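PDB 5UL3: 4'-phospho-dehydrooxetanocin synthase, which catalyses the radical S-adenosylmethionine- and cobalamin-dependent oxidative ring contraction of dAMP to an oxetane aldehyde during oxetanocin A biosynthesis. Local coordinates for residues Val162-Ile166 / Asn167-Lys171; Glu195-Asp198 / Leu199-Ser202; Leu292-Leu295 / Gly296-Lys300. One frame throughout, in Å; residues are numbered along the deposited sequence. Where two conformers were deposited one is given.

All three contacts are local and partly buried, each lying at a helix start or within a helix. Interactions 1 and 2 belong to the cobalamin-binding Rossmann domain and touch where helix 166-176 packs on helix 190-205. Interaction 3, at the start of helix 295-300, touches interaction 1 through Val-162 but stays about 14 Å from interaction 2, nearest atoms to nearest atoms. Residues 162-171 begin a helix with a capping box whose Thr-165 and Gln-168 are exposed; 292-300 begin one with a turn and two waters. Residues 195-202, inside a helix, combine backbone bonds, buried isoleucine and leucine side chains facing the sheet, and an Asp-198 to Arg-230 salt bridge.

Interaction 1: residues Val162-Ile166 / Asn167-Lys171; sequences VGTTI and NQIIK
Thr-165 O takes the N-H of Ile-169 at 2.8 Å, which makes it the shortest hydrogen bond between 162-166 and 167-171. One residue on, Ile-166 O accepts from Ile-170 N at 3.1 Å, and the helical repeat is under way. The first turn of a helix has N-H groups with no carbonyl of an earlier turn to receive them, and here the Thr-165 hydroxyl receives one of them: Gln-168 N donates to Thr-165 OG1 at 3.1 Å. In return the amide oxygen of Gln-168 accepts from Thr-165 N, 3.0 Å from N to OE1, in the carbonyl plane and on a lone pair, with an N-H...O angle of 166°. This reciprocal pair is a capping box with Thr-165 as N-cap, and it opens helix 166-176 of the Rossmann domain that houses cobalamin. Threonine suits the position because its hydroxyl, set between its own backbone N and carbonyl carbon (chi1 64°), faces the N-H of Gln-168. Glutamine suits the other corner: CG stays beside its backbone N and the extended chain beyond it carries the amide back to the loop.

Ahead of the cap, Thr-164 lays its methyl CG2 against Gln-168 CB at 3.7 Å and across Ile-169 CG1 at 4.0 Å, at about a right angle to the isoleucine, while its hydroxyl makes a weak hydrogen bond to Asp-159 O. Gly-163, in the loop before the helix, has a phi of 99°, where a CB would press on the carbonyl oxygen of Val-162. The branched Ile-169 is buried against Ile-158 and Met-160, whereas Ile-166 and Ile-170 face helix 190-205, where both touch Leu-199.

Interaction 2: residues Glu195-Asp198 / Leu199-Ser202; sequences EILD and LIYS
Helix 190-205 is the crossover helix of a beta-alpha-beta unit, linking strand 180-184 to strand 212-216, and along its inner face Ile-196 meets Ile-200 while Leu-197 meets Tyr-201. The methyl CG2 of Ile-196 touches CD1 of Ile-200 at 3.8 Å, the two side chains crossing obliquely. Leu-197 and Tyr-201 instead run side by side in the same direction, with Leu-197 CD2 4.2 Å from the ring atom CE2 of Tyr-201. Ring atom CD2 of Tyr-201 also comes within 3.2 Å of Leu-197 O, so the ring stays close to its own helical turn.

The backbone beneath is regular: N-H groups of 199 to 202 each bond the carbonyl four residues earlier. Tyr-201 N to Leu-197 O is 2.9 Å, while Leu-199 N to Glu-195 O is longer at 3.2 Å.

In this Rossmann domain the helix packs on the parallel part of the sheet, which is why its inner residues are large and apolar: Ile-196, Leu-197 and Ile-200 press on Leu-183, Ile-181 and Ile-213, with the Leu-197 side chain about 9 Å from the bound cobalamin. Tyr-201 lies at the margin, its ring meeting that of Tyr-231 with the planes about 15° apart.

The polar residues take the other faces. Asp-198 turns its carboxylate to Arg-230 in a salt bridge through OD2, and OD1 bonds the hydroxyl of Tyr-231, so both oxygens are engaged. Ser-202, exposed, folds its hydroxyl back on the helix: with OG between its backbone N and carbonyl carbon (chi1 62°), it donates to Leu-199 O at 3.0 Å, from above the carbonyl plane.

Interaction 3: residues Leu292-Leu295 / Gly296-Lys300; sequences LDIL and GEISK
Gly-296 N donates to a water at 2.9 Å, and that water lies 3.1 Å from Leu-292 O, to which it may donate, beside the type I turn 292-295. The N-H of Glu-297 also meets solvent: a second water accepts from Glu-297 N at 3.1 Å and donates to Asp-293 O at 2.8 Å. The acid of Glu-297 swings off, its chain bent at chi2, toward Lys-300.

Ile-298 N bonds Ile-294 O directly, at 2.9 Å. Its CB is directed toward 292-295, and CG1 meets the methyl CG2 of Ile-294 at 4.0 Å, the two isoleucines crossing at about a right angle; branched apolar chains suit this pairing. Ser-299 follows, its N donating to Leu-295 O at 2.8 Å. A small hydroxyl fits here: OG bonds back to Gly-296 O at 2.8 Å, and Lys-300 N approaches that oxygen from the same face. Lys-300, exposed, reaches Glu-297 OE1 only in a long salt bridge.

Leu-295 and Leu-292 pack on Ala-348 of helix 335-351, and Asp-293 OD2 forms a salt bridge with Arg-148. The whole is the start of a short helix launched from a type I beta turn, with waters accepting from the N-H groups of Gly-296 and Glu-297.

Interaction 1: residues Val162-Ile166 / Asn167-Lys171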
ATOM      1  N   VAL A 162      -0.431   4.388 -15.758  1.00 30.27           N
ATOM      2  CA  VAL A 162      -0.103   3.775 -17.039  1.00 30.15           C
ATOM      3  C   VAL A 162       0.163   4.837 -18.108  1.00 36.08           C
ATOM      4  O   VAL A 162       0.059   4.553 -19.303  1.00 34.12           O
ATOM      5  CB  VAL A 162      -1.178   2.767 -17.492  1.00 37.83           C
ATOM      6  CG1 VAL A 162      -1.284   1.597 -16.492  1.00 32.11           C
ATOM      7  CG2 VAL A 162      -2.546   3.437 -17.692  1.00 32.51           C
ATOM      8  N   GLY A 163       0.485   6.059 -17.692  1.00 31.64           N
ATOM      9  CA  GLY A 163       0.972   7.083 -18.583  1.00 35.55           C
ATOM     10  C   GLY A 163      -0.039   8.098 -19.058  1.00 37.23           C
ATOM     11  O   GLY A 163       0.345   9.030 -19.772  1.00 34.32           O
ATOM     12  N   THR A 164      -1.311   7.960 -18.692  1.00 30.40           N
ATOM     13  CA  THR A 164      -2.319   8.922 -19.123  1.00 29.84           C
ATOM     14  C   THR A 164      -1.970  10.315 -18.614  1.00 30.50           C
ATOM     15  O   THR A 164      -1.773  10.519 -17.414  1.00 33.24           O
ATOM     16  CB  THR A 164      -3.707   8.499 -18.615  1.00 26.68           C
ATOM     17  OG1 THR A 164      -3.911   7.110 -18.916  1.00 29.00           O
ATOM     18  CG2 THR A 164      -4.794   9.332 -19.303  1.00 29.53           C
ATOM     19  N   THR A 165      -1.893  11.277 -19.534  1.00 33.78           N
ATOM     20  CA  THR A 165      -1.499  12.638 -19.194  1.00 31.75           C
ATOM     21  C   THR A 165      -2.695  13.480 -18.759  1.00 29.01           C
ATOM     22  O   THR A 165      -3.852  13.131 -18.998  1.00 29.92           O
ATOM     23  CB  THR A 165      -0.830  13.322 -20.388  1.00 33.59           C
ATOM     24  OG1 THR A 165      -1.786  13.435 -21.450  1.00 32.63           O
ATOM     25  CG2 THR A 165       0.374  12.515 -20.869  1.00 33.93           C
ATOM     26  N   ILE A 166      -2.383  14.635 -18.155  1.00 32.02           N
ATOM     27  CA  ILE A 166      -3.411  15.601 -17.767  1.00 29.00           C
ATOM     28  C   ILE A 166      -4.307  15.952 -18.953  1.00 35.50           C
ATOM     29  O   ILE A 166      -5.534  15.965 -18.842  1.00 31.31           O
ATOM     30  CB  ILE A 166      -2.768  16.861 -17.160  1.00 33.95           C
ATOM     31  CG1 ILE A 166      -2.137  16.565 -15.797  1.00 36.24           C
ATOM     32  CG2 ILE A 166      -3.803  17.956 -17.007  1.00 36.12           C
ATOM     33  CD1 ILE A 166      -1.301  17.730 -15.249  1.00 39.39           C
ATOM     34  N   ASN A 167      -3.709  16.240 -20.113  0.50 34.92           N
ATOM     35  CA  ASN A 167      -4.540  16.606 -21.256  0.50 35.40           C
ATOM     36  C   ASN A 167      -5.343  15.417 -21.780  0.50 34.40           C
ATOM     37  O   ASN A 167      -6.456  15.600 -22.291  0.50 32.29           O
ATOM     38  CB  ASN A 167      -3.679  17.219 -22.367  0.50 39.57           C
ATOM     39  CG  ASN A 167      -3.169  18.613 -22.013  0.50 38.16           C
ATOM     40  OD1 ASN A 167      -3.730  19.301 -21.153  0.50 37.86           O
ATOM     41  ND2 ASN A 167      -2.107  19.039 -22.684  0.50 35.00           N
ATOM     42  N   GLN A 168      -4.818  14.194 -21.651  1.00 30.56           N
ATOM     43  CA  GLN A 168      -5.607  13.028 -22.033  1.00 28.98           C
ATOM     44  C   GLN A 168      -6.759  12.799 -21.060  1.00 30.38           C
ATOM     45  O   GLN A 168      -7.842  12.355 -21.465  1.00 28.42           O
ATOM     46  CB  GLN A 168      -4.714  11.790 -22.128  1.00 35.93           C
ATOM     47  CG  GLN A 168      -3.729  11.861 -23.301  1.00 36.40           C
ATOM     48  CD  GLN A 168      -2.766  10.683 -23.353  1.00 47.66           C
ATOM     49  OE1 GLN A 168      -2.259  10.223 -22.326  1.00 34.00           O
ATOM     50  NE2 GLN A 168      -2.499  10.199 -24.561  1.00 55.40           N
ATOM     51  N   ILE A 169      -6.550  13.084 -19.774  1.00 27.91           N
ATOM     52  CA  ILE A 169      -7.657  12.993 -18.817  1.00 27.65           C
ATOM     53  C   ILE A 169      -8.788  13.921 -19.231  1.00 28.10           C
ATOM     54  O   ILE A 169      -9.951  13.511 -19.313  1.00 30.36           O
ATOM     55  CB  ILE A 169      -7.178  13.323 -17.399  1.00 25.40           C
ATOM     56  CG1 ILE A 169      -6.257  12.212 -16.881  1.00 30.77           C
ATOM     57  CG2 ILE A 169      -8.399  13.569 -16.483  1.00 27.96           C
ATOM     58  CD1 ILE A 169      -5.416  12.640 -15.691  1.00 26.20           C
ATOM     59  N   ILE A 170      -8.458  15.187 -19.514  1.00 31.33           N
ATOM     60  CA  ILE A 170      -9.493  16.163 -19.853  1.00 29.98           C
ATOM     61  C   ILE A 170     -10.216  15.749 -21.128  1.00 31.05           C
ATOM     62  O   ILE A 170     -11.451  15.812 -21.208  1.00 28.54           O
ATOM     63  CB  ILE A 170      -8.886  17.572 -19.977  1.00 33.84           C
ATOM     64  CG1 ILE A 170      -8.239  17.998 -18.660  1.00 35.00           C
ATOM     65  CG2 ILE A 170      -9.946  18.573 -20.429  1.00 33.44           C
ATOM     66  CD1 ILE A 170      -9.215  18.081 -17.492  1.00 31.88           C
ATOM     67  N   LYS A 171      -9.456  15.319 -22.143  1.00 32.14           N
ATOM     68  CA  LYS A 171     -10.058  14.808 -23.370  1.00 29.82           C
ATOM     69  C   LYS A 171     -11.021  13.671 -23.070  1.00 35.32           C
ATOM     70  O   LYS A 171     -12.128  13.615 -23.627  1.00 29.32           O
ATOM     71  CB  LYS A 171      -8.970  14.311 -24.330  1.00 36.05           C
ATOM     72  CG  LYS A 171      -8.222  15.377 -25.121  1.00 43.36           C
ATOM     73  CD  LYS A 171      -7.378  14.697 -26.212  1.00 46.35           C
ATOM     74  CE  LYS A 171      -8.212  13.651 -26.969  1.00 58.15           C
ATOM     75  NZ  LYS A 171      -7.476  12.877 -28.023  1.00 66.01           N
TER

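Interaction 2: residues Glu195-Asp198 / Leu199-Ser202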
ATOM      1  N   GLU A 195      -3.800  21.229 -10.813  1.00 33.36           N
ATOM      2  CA  GLU A 195      -3.787  21.423 -12.265  1.00 34.92           C
ATOM      3  C   GLU A 195      -4.995  20.764 -12.922  1.00 38.52           C
ATOM      4  O   GLU A 195      -5.646  21.356 -13.794  1.00 33.51           O
ATOM      5  CB  GLU A 195      -2.500  20.864 -12.868  1.00 32.74           C
ATOM      6  CG  GLU A 195      -1.240  21.652 -12.520  1.00 55.70           C
ATOM      7  CD  GLU A 195      -0.024  21.172 -13.293  1.00 66.29           C
ATOM      8  OE1 GLU A 195      -0.212  20.624 -14.401  1.00 61.11           O
ATOM      9  OE2 GLU A 195       1.113  21.346 -12.796  1.00 66.44           O
ATOM     10  N   ILE A 196      -5.296  19.525 -12.528  1.00 32.14           N
ATOM     11  CA  ILE A 196      -6.425  18.820 -13.125  1.00 30.03           C
ATOM     12  C   ILE A 196      -7.733  19.474 -12.715  1.00 31.38           C
ATOM     13  O   ILE A 196      -8.622  19.672 -13.549  1.00 30.58           O
ATOM     14  CB  ILE A 196      -6.389  17.326 -12.755  1.00 28.03           C
ATOM     15  CG1 ILE A 196      -5.151  16.663 -13.356  1.00 32.57           C
ATOM     16  CG2 ILE A 196      -7.651  16.621 -13.248  1.00 32.87           C
ATOM     17  CD1 ILE A 196      -4.884  15.264 -12.830  1.00 31.56           C
ATOM     18  N   LEU A 197      -7.872  19.828 -11.425  1.00 28.73           N
ATOM     19  CA  LEU A 197      -9.080  20.511 -10.963  1.00 27.49           C
ATOM     20  C   LEU A 197      -9.264  21.850 -11.675  1.00 30.67           C
ATOM     21  O   LEU A 197     -10.382  22.205 -12.064  1.00 28.84           O
ATOM     22  CB  LEU A 197      -9.020  20.712  -9.443  1.00 30.98           C
ATOM     23  CG  LEU A 197      -9.275  19.413  -8.659  1.00 29.23           C
ATOM     24  CD1 LEU A 197      -8.932  19.563  -7.161  1.00 29.15           C
ATOM     25  CD2 LEU A 197     -10.730  18.967  -8.851  1.00 29.00           C
ATOM     26  N   ASP A 198      -8.181  22.616 -11.831  1.00 32.42           N
ATOM     27  CA  ASP A 198      -8.263  23.879 -12.570  1.00 35.78           C
ATOM     28  C   ASP A 198      -8.898  23.677 -13.943  1.00 29.13           C
ATOM     29  O   ASP A 198      -9.831  24.393 -14.319  1.00 34.88           O
ATOM     30  CB  ASP A 198      -6.868  24.495 -12.719  1.00 33.84           C
ATOM     31  CG  ASP A 198      -6.363  25.156 -11.442  1.00 35.30           C
ATOM     32  OD1 ASP A 198      -7.099  25.262 -10.428  1.00 33.88           O
ATOM     33  OD2 ASP A 198      -5.192  25.577 -11.456  1.00 36.00           O
ATOM     34  N   LEU A 199      -8.423  22.668 -14.690  1.00 29.26           N
ATOM     35  CA  LEU A 199      -8.931  22.400 -16.035  1.00 26.34           C
ATOM     36  C   LEU A 199     -10.365  21.878 -16.014  1.00 35.32           C
ATOM     37  O   LEU A 199     -11.159  22.197 -16.905  1.00 30.91           O
ATOM     38  CB  LEU A 199      -8.025  21.393 -16.729  1.00 24.57           C
ATOM     39  CG  LEU A 199      -6.730  21.993 -17.249  1.00 33.58           C
ATOM     40  CD1 LEU A 199      -5.722  20.890 -17.446  1.00 35.83           C
ATOM     41  CD2 LEU A 199      -7.033  22.697 -18.564  1.00 31.74           C
ATOM     42  N   ILE A 200     -10.706  21.051 -15.022  1.00 29.45           N
ATOM     43  CA  ILE A 200     -12.081  20.572 -14.905  1.00 28.84           C
ATOM     44  C   ILE A 200     -13.033  21.741 -14.710  1.00 27.79           C
ATOM     45  O   ILE A 200     -14.068  21.836 -15.377  1.00 30.08           O
ATOM     46  CB  ILE A 200     -12.205  19.564 -13.747  1.00 28.39           C
ATOM     47  CG1 ILE A 200     -11.515  18.253 -14.117  1.00 28.25           C
ATOM     48  CG2 ILE A 200     -13.685  19.342 -13.404  1.00 28.26           C
ATOM     49  CD1 ILE A 200     -11.401  17.282 -12.928  1.00 31.76           C
ATOM     50  N   TYR A 201     -12.713  22.634 -13.764  1.00 29.13           N
ATOM     51  CA  TYR A 201     -13.624  23.742 -13.489  1.00 29.29           C
ATOM     52  C   TYR A 201     -13.639  24.754 -14.632  1.00 32.17           C
ATOM     53  O   TYR A 201     -14.690  25.340 -14.916  1.00 35.78           O
ATOM     54  CB  TYR A 201     -13.263  24.430 -12.177  1.00 32.79           C
ATOM     55  CG  TYR A 201     -13.724  23.660 -10.957  1.00 34.76           C
ATOM     56  CD1 TYR A 201     -15.069  23.590 -10.629  1.00 34.76           C
ATOM     57  CD2 TYR A 201     -12.814  23.001 -10.144  1.00 36.03           C
ATOM     58  CE1 TYR A 201     -15.500  22.887  -9.523  1.00 35.50           C
ATOM     59  CE2 TYR A 201     -13.237  22.292  -9.036  1.00 36.74           C
ATOM     60  CZ  TYR A 201     -14.585  22.236  -8.735  1.00 30.92           C
ATOM     61  OH  TYR A 201     -15.028  21.532  -7.630  1.00 31.98           O
ATOM     62  N   SER A 202     -12.505  24.970 -15.308  1.00 32.95           N
ATOM     63  CA  SER A 202     -12.555  25.875 -16.457  1.00 36.63           C
ATOM     64  C   SER A 202     -13.446  25.315 -17.564  1.00 37.61           C
ATOM     65  O   SER A 202     -14.120  26.087 -18.255  1.00 38.13           O
ATOM     66  CB  SER A 202     -11.144  26.189 -16.981  1.00 35.76           C
ATOM     67  OG  SER A 202     -10.457  25.044 -17.453  1.00 39.54           O
TER

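Interaction 3: residues Leu292-Leu295 / Gly296-Lys300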
ATOM      1  N   LEU A 292     -11.082  -4.449 -13.020  1.00 24.03           N
ATOM      2  CA  LEU A 292      -9.826  -4.811 -13.681  1.00 26.89           C
ATOM      3  C   LEU A 292      -9.640  -4.112 -15.029  1.00 29.15           C
ATOM      4  O   LEU A 292      -8.777  -4.526 -15.824  1.00 24.54           O
ATOM      5  CB  LEU A 292      -9.734  -6.330 -13.836  1.00 23.14           C
ATOM      6  CG  LEU A 292      -9.789  -7.096 -12.508  1.00 25.36           C
ATOM      7  CD1 LEU A 292      -9.857  -8.604 -12.720  1.00 26.18           C
ATOM      8  CD2 LEU A 292      -8.593  -6.741 -11.621  1.00 27.39           C
ATOM      9  N   ASP A 293     -10.380  -3.020 -15.264  1.00 24.96           N
ATOM     10  CA  ASP A 293     -10.311  -2.266 -16.521  1.00 25.53           C
ATOM     11  C   ASP A 293      -8.879  -1.902 -16.920  1.00 29.33           C
ATOM     12  O   ASP A 293      -8.541  -1.888 -18.111  1.00 28.38           O
ATOM     13  CB  ASP A 293     -11.109  -0.966 -16.409  1.00 25.68           C
ATOM     14  CG  ASP A 293     -12.587  -1.188 -16.062  1.00 26.70           C
ATOM     15  OD1 ASP A 293     -12.926  -2.207 -15.429  1.00 27.18           O
ATOM     16  OD2 ASP A 293     -13.387  -0.315 -16.437  1.00 27.22           O
ATOM     17  N   ILE A 294      -8.043  -1.542 -15.941  1.00 28.20           N
ATOM     18  CA  ILE A 294      -6.696  -1.035 -16.216  1.00 23.08           C
ATOM     19  C   ILE A 294      -5.663  -2.148 -16.287  1.00 24.72           C
ATOM     20  O   ILE A 294      -4.503  -1.889 -16.646  1.00 27.18           O
ATOM     21  CB  ILE A 294      -6.307   0.003 -15.138  1.00 24.35           C
ATOM     22  CG1 ILE A 294      -7.439   1.012 -14.918  1.00 31.65           C
ATOM     23  CG2 ILE A 294      -5.051   0.796 -15.527  1.00 26.37           C
ATOM     24  CD1 ILE A 294      -7.765   1.880 -16.137  1.00 31.34           C
ATOM     25  N   LEU A 295      -6.053  -3.388 -16.005  1.00 22.12           N
ATOM     26  CA  LEU A 295      -5.075  -4.450 -15.802  1.00 25.42           C
ATOM     27  C   LEU A 295      -4.231  -4.690 -17.058  1.00 30.89           C
ATOM     28  O   LEU A 295      -3.005  -4.851 -16.964  1.00 27.10           O
ATOM     29  CB  LEU A 295      -5.784  -5.733 -15.368  1.00 24.69           C
ATOM     30  CG  LEU A 295      -4.809  -6.848 -14.979  1.00 28.91           C
ATOM     31  CD1 LEU A 295      -3.910  -6.378 -13.836  1.00 28.07           C
ATOM     32  CD2 LEU A 295      -5.538  -8.135 -14.609  1.00 28.42           C
ATOM     33  N   GLY A 296      -4.867  -4.706 -18.236  1.00 26.69           N
ATOM     34  CA  GLY A 296      -4.115  -4.890 -19.477  1.00 31.69           C
ATOM     35  C   GLY A 296      -2.992  -3.883 -19.647  1.00 32.57           C
ATOM     36  O   GLY A 296      -1.867  -4.247 -19.999  1.00 31.88           O
ATOM     37  N   GLU A 297      -3.266  -2.611 -19.365  1.00 30.21           N
ATOM     38  CA  GLU A 297      -2.217  -1.606 -19.459  1.00 34.79           C
ATOM     39  C   GLU A 297      -1.193  -1.766 -18.343  1.00 34.90           C
ATOM     40  O   GLU A 297       0.001  -1.531 -18.556  1.00 36.93           O
ATOM     41  CB  GLU A 297      -2.826  -0.205 -19.440  1.00 34.05           C
ATOM     42  CG  GLU A 297      -3.566   0.131 -20.733  1.00 37.67           C
ATOM     43  CD  GLU A 297      -2.642   0.080 -21.952  1.00 54.14           C
ATOM     44  OE1 GLU A 297      -1.644   0.837 -21.970  1.00 45.41           O
ATOM     45  OE2 GLU A 297      -2.897  -0.728 -22.874  1.00 56.69           O
ATOM     46  N   ILE A 298      -1.638  -2.151 -17.140  1.00 29.83           N
ATOM     47  CA  ILE A 298      -0.697  -2.421 -16.055  1.00 28.61           C
ATOM     48  C   ILE A 298       0.285  -3.515 -16.457  1.00 32.31           C
ATOM     49  O   ILE A 298       1.481  -3.437 -16.142  1.00 33.08           O
ATOM     50  CB  ILE A 298      -1.458  -2.792 -14.768  1.00 30.03           C
ATOM     51  CG1 ILE A 298      -2.156  -1.557 -14.222  1.00 31.55           C
ATOM     52  CG2 ILE A 298      -0.520  -3.399 -13.719  1.00 31.36           C
ATOM     53  CD1 ILE A 298      -3.171  -1.903 -13.150  1.00 35.32           C
ATOM     54  N   SER A 299      -0.197  -4.544 -17.163  1.00 28.35           N
ATOM     55  CA  SER A 299       0.692  -5.637 -17.553  1.00 30.94           C
ATOM     56  C   SER A 299       1.713  -5.181 -18.587  1.00 36.91           C
ATOM     57  O   SER A 299       2.835  -5.694 -18.614  1.00 35.09           O
ATOM     58  CB  SER A 299      -0.104  -6.824 -18.094  1.00 34.29           C
ATOM     59  OG  SER A 299      -0.467  -6.651 -19.453  1.00 44.57           O
ATOM     60  N   LYS A 300       1.340  -4.225 -19.436  1.00 35.63           N
ATOM     61  CA  LYS A 300       2.270  -3.695 -20.426  1.00 39.95           C
ATOM     62  C   LYS A 300       3.403  -2.924 -19.761  1.00 43.92           C
ATOM     63  O   LYS A 300       4.514  -2.872 -20.297  1.00 36.86           O
ATOM     64  CB  LYS A 300       1.499  -2.829 -21.427  1.00 40.69           C
ATOM     65  CG  LYS A 300       2.302  -1.782 -22.191  1.00 54.52           C
ATOM     66  CD  LYS A 300       1.371  -0.961 -23.087  1.00 58.53           C
ATOM     67  CE  LYS A 300       2.110   0.135 -23.846  1.00 67.71           C
ATOM     68  NZ  LYS A 300       1.196   0.853 -24.786  1.00 77.27           N
TER
HETATM   69  O   HOH W   1      -7.749  -4.869 -18.688  1.00 31.85           O
HETATM   70  O   HOH W   2      -6.238  -1.872 -19.655  1.00 30.29           O